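Long-range contacts in uncharacterized protein (Sinorhizobium meliloti, PDB 4HUJ), which is of unknown function but probably binds a dinucleotide of the NAD(P) type and may act as an oxidoreductase: residues Ala142-Lys146 against Gly173-Asn179; Pro90-Ile94 against Asp111-Ala115; Ser166-Leu171 against Ile186-Ala192. All blocks are in the same frame, centred on the assembly; numbering follows the deposited sequence.

All three contacts border one mixed beta sheet. Along the chain, interaction 2 closes before the other two open, while the segments of interactions 1 and 3 alternate. Interactions 1 and 3, with centres about 16 Å apart, share helix 176-188: the first holds its start against strand 143-147, the second its end against strand 166-173, the antiparallel neighbour of 143-147. Interaction 2 lies where strands 84-88 and 108-111 run out into loops, about 17 Å from interaction 1 and 21 Å from interaction 3, centre to centre. Asp111 N and Val145 O, 2.8 Å apart, probably hydrogen-bond, tying interaction 2 to interaction 1. The sheet thus joins the probable dinucleotide-binding part to the C-terminal beta-alpha-beta unit.

Interaction 1. Residues Ala142-Lys146 against Gly173-Asn179; sequences AKVVK and GNHSDAN
Lys143 and Val145 of strand 143-147 pack against the first turn of helix 176-188, the helix of a beta-alpha-beta unit, with His175 in its N-cap position. Strand and helix start meet by one charged pair, one aliphatic-aromatic contact, a small apolar patch and a set of waters. The Lys143 chain leaves with CG anti to the carbonyl carbon (chi1 -73°) and then runs extended across the imidazole. Its CG sits over the middle of one face of the His175 ring, 3.7 Å from the centroid, a CH-pi contact, while Asn174 CB lies toward the rim of the opposite face. Farther out, the Lys143 side chain meets that of Asp177 at about a right angle, and NZ forms a salt bridge with OD2 of Asp177 at 2.7 Å, on that oxygen's syn lone pair. Deeper in, Ala178 CB fits between Lys143 CB and Val145 CG2, 3.8 Å from the latter. Beside it, Val145 CG2 also borders the amide oxygen of Asn179.

Three waters join the backbone of 142-144 to the 174-179 region. One molecule lies in the plane of the imidazole at its edge, 2.9 Å from His175 NE2; it accepts from Val144 N and donates to Ala142 O. A second accepts from His175 N and lies close to both Val144 O and Asn179 OD1. A third donates to Val144 O at 2.7 Å and accepts from Asn174 N. Gly173 has extended backbone angles that would press a CB against the preceding carbonyl; here it would also strike Val144 O and Asn179 OD1. The Asn179 amide reaches back over this glycine, and its ND2 donates to Gly173 O at 3.2 Å, from above the carbonyl plane.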
loop_
_atom_site.group_PDB
_atom_site.type_symbol
_atom_site.label_atom_id
_atom_site.label_comp_id
_atom_site.label_asym_id
_atom_site.label_seq_id
_atom_site.Cartn_x
_atom_site.Cartn_y
_atom_site.Cartn_z
ATOM N N ALA A 142 -1.251 -10.897 10.875
ATOM C CA ALA A 142 -1.200 -10.471 9.477
ATOM C C ALA A 142 0.136 -10.830 8.846
ATOM O O ALA A 142 1.170 -10.826 9.518
ATOM C CB ALA A 142 -1.438 -8.970 9.362
ATOM N N LYS A 143 0.107 -11.158 7.559
ATOM C CA LYS A 143 1.331 -11.268 6.775
ATOM C C LYS A 143 1.575 -9.894 6.143
ATOM O O LYS A 143 0.745 -9.401 5.382
ATOM C CB LYS A 143 1.207 -12.366 5.716
ATOM C CG LYS A 143 1.261 -13.786 6.294
ATOM C CD LYS A 143 1.012 -14.848 5.226
ATOM C CE LYS A 143 0.975 -16.230 5.860
ATOM N NZ LYS A 143 0.573 -17.310 4.903
ATOM N N VAL A 144 2.696 -9.269 6.497
ATOM C CA VAL A 144 2.984 -7.897 6.065
ATOM C C VAL A 144 3.919 -7.870 4.859
ATOM O O VAL A 144 4.922 -8.581 4.825
ATOM C CB VAL A 144 3.566 -7.041 7.225
ATOM C CG1 VAL A 144 3.976 -5.637 6.742
ATOM C CG2 VAL A 144 2.545 -6.930 8.361
ATOM N N VAL A 145 3.556 -7.060 3.866
ATOM C CA VAL A 145 4.404 -6.809 2.697
ATOM C C VAL A 145 4.694 -5.312 2.668
ATOM O O VAL A 145 3.783 -4.511 2.852
ATOM C CB VAL A 145 3.700 -7.232 1.386
ATOM C CG1 VAL A 145 4.534 -6.856 0.151
ATOM C CG2 VAL A 145 3.405 -8.722 1.389
ATOM N N LYS A 146 5.955 -4.944 2.440
ATOM C CA LYS A 146 6.338 -3.537 2.278
ATOM C C LYS A 146 6.311 -3.212 0.787
ATOM O O LYS A 146 7.067 -3.791 0.010
ATOM C CB LYS A 146 7.743 -3.299 2.857
ATOM C CG LYS A 146 8.181 -1.830 2.883
ATOM C CD LYS A 146 9.599 -1.696 3.418
ATOM C CE LYS A 146 10.031 -0.233 3.487
ATOM N NZ LYS A 146 9.270 0.475 4.561
ATOM N N GLY A 173 9.191 -8.487 2.165
ATOM C CA GLY A 173 8.367 -9.081 3.211
ATOM C C GLY A 173 8.855 -10.470 3.568
ATOM O O GLY A 173 9.527 -11.132 2.767
ATOM N N ASN A 174 8.498 -10.913 4.769
ATOM C CA ASN A 174 9.029 -12.162 5.314
ATOM C C ASN A 174 8.321 -13.422 4.825
ATOM O O ASN A 174 8.853 -14.535 4.958
ATOM C CB ASN A 174 9.022 -12.101 6.839
ATOM C CG ASN A 174 9.899 -10.998 7.382
ATOM O OD1 ASN A 174 10.853 -10.559 6.732
ATOM N ND2 ASN A 174 9.578 -10.532 8.582
ATOM N N HIS A 175 7.139 -13.236 4.241
ATOM C CA HIS A 175 6.279 -14.342 3.824
ATOM C C HIS A 175 6.198 -14.417 2.302
ATOM O O HIS A 175 5.530 -13.591 1.667
ATOM C CB HIS A 175 4.880 -14.166 4.427
ATOM C CG HIS A 175 4.889 -13.876 5.896
ATOM N ND1 HIS A 175 4.988 -14.867 6.849
ATOM C CD2 HIS A 175 4.819 -12.706 6.575
ATOM C CE1 HIS A 175 4.979 -14.320 8.052
ATOM N NE2 HIS A 175 4.877 -13.010 7.913
ATOM N N SER A 176 6.869 -15.408 1.712
ATOM C CA SER A 176 6.958 -15.498 0.248
ATOM C C SER A 176 5.593 -15.561 -0.441
ATOM O O SER A 176 5.430 -15.014 -1.526
ATOM C CB SER A 176 7.837 -16.673 -0.195
ATOM O OG SER A 176 7.360 -17.890 0.344
ATOM N N ASP A 177 4.617 -16.209 0.190
ATOM C CA ASP A 177 3.290 -16.323 -0.404
ATOM C C ASP A 177 2.558 -14.981 -0.418
ATOM O O ASP A 177 1.889 -14.645 -1.392
ATOM C CB ASP A 177 2.456 -17.417 0.275
ATOM C CG ASP A 177 2.208 -17.148 1.752
ATOM O OD1 ASP A 177 3.060 -16.538 2.431
ATOM O OD2 ASP A 177 1.143 -17.566 2.246
ATOM N N ALA A 178 2.713 -14.205 0.649
ATOM C CA ALA A 178 2.132 -12.864 0.691
ATOM C C ALA A 178 2.823 -11.956 -0.337
ATOM O O ALA A 178 2.158 -11.218 -1.065
ATOM C CB ALA A 178 2.225 -12.286 2.088
ATOM N N ASN A 179 4.153 -12.015 -0.396
ATOM C CA ASN A 179 4.904 -11.259 -1.403
ATOM C C ASN A 179 4.405 -11.562 -2.814
ATOM O O ASN A 179 4.184 -10.654 -3.611
ATOM C CB ASN A 179 6.398 -11.573 -1.321
ATOM C CG ASN A 179 7.073 -10.943 -0.110
ATOM O OD1 ASN A 179 6.426 -10.571 0.866
ATOM N ND2 ASN A 179 8.391 -10.828 -0.176
HETATM O O HOH W 1 4.224 -10.341 8.831
HETATM O O HOH W 2 5.411 -11.006 3.512
HETATM O O HOH W 3 6.849 -9.397 6.483
#

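Interaction 2. Residues Pro90-Ile94 against Asp111-Ala115; sequences PYDSI and DASNA
Tyr91 lies against Ser113, Asn114 and Ala115 where two loops meet beyond neighbouring parallel strands, 84-88 and 108-111, of a Rossmann-type sheet; in such folds this end of the sheet usually carries the dinucleotide. The CB of Tyr91 is 3.6 Å from Asn114 O. With CG anti to the backbone N (chi1 179°), the ring swings across to the other loop. CG and CD2 lie under the methyl of Ala115, whose CB stands over the ring centre, 3.7 Å from the centroid and 9° off the normal, a CH-pi contact. CD1, on the other flank, meets Ser113 OG at 3.4 Å, the hydroxyl oxygen lying in the ring plane. CE1, CE2 and CZ remain beneath the same methyl, CZ at 4.0 Å from Ala115 CB. Outside the two loops, Arg124, Ile134 and Val135 also touch the tyrosine. An alanine here would remove the ring and is likely to leave the Ala115 methyl without its aromatic floor and open a gap beside Ser113 OG.

A water bridges the backbones, accepting from Tyr91 N and donating to Asn114 O. Ile94 CD1 also presses on Ser113 OG. Asp111 OD1 accepts from Ser113 N at 3.0 Å, above the carboxylate plane, which makes an Asx turn; a second bond holds the hydroxyl, Ser113 OG donating to Asp111 OD1 at 2.7 Å on its syn lone pair.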
loop_
_atom_site.group_PDB
_atom_site.type_symbol
_atom_site.label_atom_id
_atom_site.label_comp_id
_atom_site.label_asym_id
_atom_site.label_seq_id
_atom_site.Cartn_x
_atom_site.Cartn_y
_atom_site.Cartn_z
ATOM N N PRO A 90 -0.484 8.308 6.786
ATOM C CA PRO A 90 0.776 8.695 7.429
ATOM C C PRO A 90 1.221 7.651 8.447
ATOM O O PRO A 90 0.389 7.022 9.103
ATOM C CB PRO A 90 0.422 10.020 8.113
ATOM C CG PRO A 90 -0.671 10.588 7.246
ATOM C CD PRO A 90 -1.499 9.377 6.888
ATOM N N TYR A 91 2.528 7.460 8.562
ATOM C CA TYR A 91 3.089 6.487 9.495
ATOM C C TYR A 91 2.508 6.625 10.913
ATOM O O TYR A 91 2.144 5.627 11.549
ATOM C CB TYR A 91 4.621 6.606 9.499
ATOM C CG TYR A 91 5.312 5.666 10.452
ATOM C CD1 TYR A 91 5.468 4.313 10.144
ATOM C CD2 TYR A 91 5.807 6.131 11.664
ATOM C CE1 TYR A 91 6.103 3.450 11.026
ATOM C CE2 TYR A 91 6.442 5.277 12.557
ATOM C CZ TYR A 91 6.585 3.941 12.235
ATOM O OH TYR A 91 7.227 3.100 13.124
ATOM N N ASP A 92 2.406 7.862 11.391
ATOM C CA ASP A 92 1.868 8.138 12.726
ATOM C C ASP A 92 0.370 7.842 12.892
ATOM O O ASP A 92 -0.126 7.773 14.027
ATOM C CB ASP A 92 2.155 9.585 13.120
ATOM C CG ASP A 92 3.604 9.809 13.486
ATOM O OD1 ASP A 92 4.154 9.014 14.276
ATOM O OD2 ASP A 92 4.183 10.792 12.995
ATOM N N SER A 93 -0.338 7.680 11.775
ATOM C CA SER A 93 -1.770 7.371 11.788
ATOM C C SER A 93 -2.054 5.877 11.929
ATOM O O SER A 93 -3.180 5.486 12.256
ATOM C CB SER A 93 -2.444 7.876 10.504
ATOM O OG SER A 93 -2.464 9.289 10.449
ATOM N N ILE A 94 -1.045 5.046 11.677
ATOM C CA ILE A 94 -1.264 3.600 11.573
ATOM C C ILE A 94 -1.795 2.971 12.864
ATOM O O ILE A 94 -2.823 2.287 12.834
ATOM C CB ILE A 94 -0.006 2.853 11.044
ATOM C CG1 ILE A 94 0.260 3.250 9.588
ATOM C CG2 ILE A 94 -0.193 1.344 11.128
ATOM C CD1 ILE A 94 1.571 2.682 9.001
ATOM N N ASP A 111 2.299 -2.383 3.974
ATOM C CA ASP A 111 2.793 -1.132 4.559
ATOM C C ASP A 111 3.354 -0.229 3.459
ATOM O O ASP A 111 4.437 -0.481 2.934
ATOM C CB ASP A 111 3.850 -1.427 5.630
ATOM C CG ASP A 111 4.398 -0.165 6.289
ATOM O OD1 ASP A 111 3.797 0.924 6.145
ATOM O OD2 ASP A 111 5.437 -0.263 6.967
ATOM N N ALA A 112 2.601 0.813 3.107
ATOM C CA ALA A 112 3.030 1.784 2.103
ATOM C C ALA A 112 3.573 3.077 2.723
ATOM O O ALA A 112 3.846 4.042 2.004
ATOM C CB ALA A 112 1.890 2.090 1.134
ATOM N N SER A 113 3.730 3.088 4.048
ATOM C CA SER A 113 4.108 4.305 4.777
ATOM C C SER A 113 5.619 4.491 4.861
ATOM O O SER A 113 6.378 3.524 4.790
ATOM C CB SER A 113 3.529 4.283 6.198
ATOM O OG SER A 113 4.282 3.421 7.051
ATOM N N ASN A 114 6.036 5.742 5.044
ATOM C CA ASN A 114 7.429 6.074 5.335
ATOM C C ASN A 114 7.506 6.830 6.652
ATOM O O ASN A 114 6.748 7.781 6.860
ATOM C CB ASN A 114 8.015 6.927 4.217
ATOM C CG ASN A 114 8.105 6.178 2.904
ATOM O OD1 ASN A 114 7.516 6.590 1.895
ATOM N ND2 ASN A 114 8.821 5.067 2.912
ATOM N N ALA A 115 8.405 6.402 7.538
ATOM C CA ALA A 115 8.567 7.051 8.833
ATOM C C ALA A 115 9.516 8.229 8.679
ATOM O O ALA A 115 10.735 8.062 8.614
ATOM C CB ALA A 115 9.067 6.062 9.880
HETATM O O HOH W 4 4.357 9.227 7.004
#

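Interaction 3. Residues Ser166-Leu171 against Ile186-Ala192; sequences SRVLFL and ISSLGFA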
loop_
_atom_site.group_PDB
_atom_site.type_symbol
_atom_site.label_atom_id
_atom_site.label_comp_id
_atom_site.label_asym_id
_atom_site.label_seq_id
_atom_site.Cartn_x
_atom_site.Cartn_y
_atom_site.Cartn_z
ATOM N N SER A 166 7.769 -0.914 -18.127
ATOM C CA SER A 166 6.759 -0.700 -17.098
ATOM C C SER A 166 7.415 -0.157 -15.838
ATOM O O SER A 166 8.495 -0.607 -15.456
ATOM C CB SER A 166 6.026 -2.003 -16.782
ATOM O OG SER A 166 5.323 -2.467 -17.925
ATOM N N ARG A 167 6.747 0.806 -15.207
ATOM C CA ARG A 167 7.227 1.425 -13.972
ATOM C C ARG A 167 7.472 0.370 -12.892
ATOM O O ARG A 167 6.621 -0.481 -12.638
ATOM C CB ARG A 167 6.224 2.481 -13.488
ATOM C CG ARG A 167 6.648 3.274 -12.242
ATOM C CD ARG A 167 7.950 4.056 -12.481
ATOM N NE ARG A 167 7.795 5.125 -13.475
ATOM C CZ ARG A 167 8.777 5.577 -14.259
ATOM N NH1 ARG A 167 9.996 5.049 -14.197
ATOM N NH2 ARG A 167 8.541 6.560 -15.120
ATOM N N VAL A 168 8.638 0.446 -12.252
ATOM C CA VAL A 168 9.038 -0.544 -11.260
ATOM C C VAL A 168 8.520 -0.197 -9.871
ATOM O O VAL A 168 8.685 0.936 -9.399
ATOM C CB VAL A 168 10.580 -0.709 -11.208
ATOM C CG1 VAL A 168 11.012 -1.586 -10.022
ATOM C CG2 VAL A 168 11.086 -1.293 -12.519
ATOM N N LEU A 169 7.902 -1.189 -9.236
ATOM C CA LEU A 169 7.563 -1.118 -7.817
ATOM C C LEU A 169 8.299 -2.218 -7.074
ATOM O O LEU A 169 8.022 -3.409 -7.261
ATOM C CB LEU A 169 6.050 -1.239 -7.591
ATOM C CG LEU A 169 5.216 0.027 -7.808
ATOM C CD1 LEU A 169 3.731 -0.283 -7.682
ATOM C CD2 LEU A 169 5.610 1.138 -6.834
ATOM N N PHE A 170 9.257 -1.822 -6.244
ATOM C CA PHE A 170 9.920 -2.762 -5.344
ATOM C C PHE A 170 8.985 -3.195 -4.211
ATOM O O PHE A 170 8.145 -2.421 -3.746
ATOM C CB PHE A 170 11.212 -2.153 -4.775
ATOM C CG PHE A 170 12.257 -1.876 -5.818
ATOM C CD1 PHE A 170 12.992 -2.922 -6.377
ATOM C CD2 PHE A 170 12.492 -0.574 -6.264
ATOM C CE1 PHE A 170 13.958 -2.675 -7.355
ATOM C CE2 PHE A 170 13.459 -0.311 -7.245
ATOM C CZ PHE A 170 14.198 -1.364 -7.787
ATOM N N LEU A 171 9.115 -4.449 -3.789
ATOM C CA LEU A 171 8.385 -4.946 -2.618
ATOM C C LEU A 171 9.275 -5.882 -1.822
ATOM O O LEU A 171 10.304 -6.338 -2.315
ATOM C CB LEU A 171 7.077 -5.651 -3.012
ATOM C CG LEU A 171 7.189 -7.020 -3.698
ATOM C CD1 LEU A 171 6.003 -7.892 -3.336
ATOM C CD2 LEU A 171 7.300 -6.863 -5.216
ATOM N N ILE A 186 0.489 -5.947 -8.138
ATOM C CA ILE A 186 1.345 -4.952 -8.784
ATOM C C ILE A 186 1.383 -5.151 -10.301
ATOM O O ILE A 186 1.228 -4.193 -11.064
ATOM C CB ILE A 186 2.765 -4.949 -8.157
ATOM C CG1 ILE A 186 2.703 -4.325 -6.754
ATOM C CG2 ILE A 186 3.764 -4.202 -9.047
ATOM C CD1 ILE A 186 3.948 -4.560 -5.878
ATOM N N SER A 187 1.564 -6.403 -10.723
ATOM C CA SER A 187 1.568 -6.759 -12.146
ATOM C C SER A 187 0.229 -6.464 -12.807
ATOM O O SER A 187 0.185 -5.949 -13.931
ATOM C CB SER A 187 1.916 -8.241 -12.325
ATOM O OG SER A 187 3.290 -8.467 -12.070
ATOM N N SER A 188 -0.851 -6.776 -12.098
ATOM C CA SER A 188 -2.208 -6.547 -12.594
ATOM C C SER A 188 -2.518 -5.066 -12.751
ATOM O O SER A 188 -3.277 -4.680 -13.635
ATOM C CB SER A 188 -3.240 -7.211 -11.682
ATOM O OG SER A 188 -3.160 -8.619 -11.791
ATOM N N LEU A 189 -1.924 -4.245 -11.883
ATOM C CA LEU A 189 -2.037 -2.792 -11.973
ATOM C C LEU A 189 -1.197 -2.190 -13.105
ATOM O O LEU A 189 -1.289 -0.995 -13.370
ATOM C CB LEU A 189 -1.654 -2.144 -10.633
ATOM C CG LEU A 189 -2.559 -2.388 -9.422
ATOM C CD1 LEU A 189 -1.897 -1.852 -8.163
ATOM C CD2 LEU A 189 -3.933 -1.753 -9.601
ATOM N N GLY A 190 -0.378 -3.014 -13.762
ATOM C CA GLY A 190 0.447 -2.567 -14.894
ATOM C C GLY A 190 1.891 -2.211 -14.569
ATOM O O GLY A 190 2.670 -1.832 -15.453
ATOM N N PHE A 191 2.245 -2.318 -13.295
ATOM C CA PHE A 191 3.615 -2.079 -12.845
ATOM C C PHE A 191 4.454 -3.347 -12.949
ATOM O O PHE A 191 3.926 -4.452 -13.128
ATOM C CB PHE A 191 3.613 -1.574 -11.398
ATOM C CG PHE A 191 2.983 -0.222 -11.225
ATOM C CD1 PHE A 191 1.601 -0.093 -11.102
ATOM C CD2 PHE A 191 3.771 0.922 -11.153
ATOM C CE1 PHE A 191 1.011 1.155 -10.927
ATOM C CE2 PHE A 191 3.187 2.186 -10.983
ATOM C CZ PHE A 191 1.808 2.299 -10.871
ATOM N N ALA A 192 5.768 -3.184 -12.831
ATOM C CA ALA A 192 6.685 -4.313 -12.784
ATOM C C ALA A 192 7.123 -4.531 -11.335
ATOM O O ALA A 192 7.835 -3.692 -10.781
ATOM C CB ALA A 192 7.884 -4.044 -13.659
#
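Ala192 joins strand 166-173 through two backbone hydrogen bonds, at the far end of a beta-alpha-beta crossover whose helix is 176-188 and whose second strand is 192-195. Ala192 N donates to Arg167 O at 2.8 Å in a nearly straight bond (173°), and its carbonyl O in turn takes the N-H of Leu169 at 2.9 Å. This is parallel pairing, in which Ala192 bonds to the residues before and after its partner Val168. The same Ala192 O also lies 3.4 Å from Val168 CA in a CA-H...O contact. Val168 itself bonds through its backbone to Leu217, so strand 166-173 is served along both edges. Next along the strand, Val194 takes up the pairing with Leu169 and Leu171.

Two amides of the turn bond back into the last helical turn. Gly190, at positive phi, is the first residue to leave helical angles, in a Schellman motif: Gly190 N donates to Ser187 O and Phe191 N to Ile186 O at 3.1 Å. A CB at these angles would jam against the preceding carbonyl, which accounts for glycine.

Apolar side chains fill the space between helix and strand. Leu169 carries its CG anti to the carbonyl carbon (chi1 -81°), which brings CD1 over one face of the Phe191 ring, displaced toward the rim, 3.9 Å from the centroid and 22° off its normal. Leu169 CB meets Ile186 CG2 at 4.0 Å, and Leu171 CD2 touches Ile186 CD1. Arg167 lays CB and CG against CD2 and CE2 of the phenylalanine, while its guanidinium leads away to a weak bond with Leu217 O. The hydrogen bonds across the contact are thus both main-chain to main-chain, and the side chains of helix and strand meet through apolar contacts.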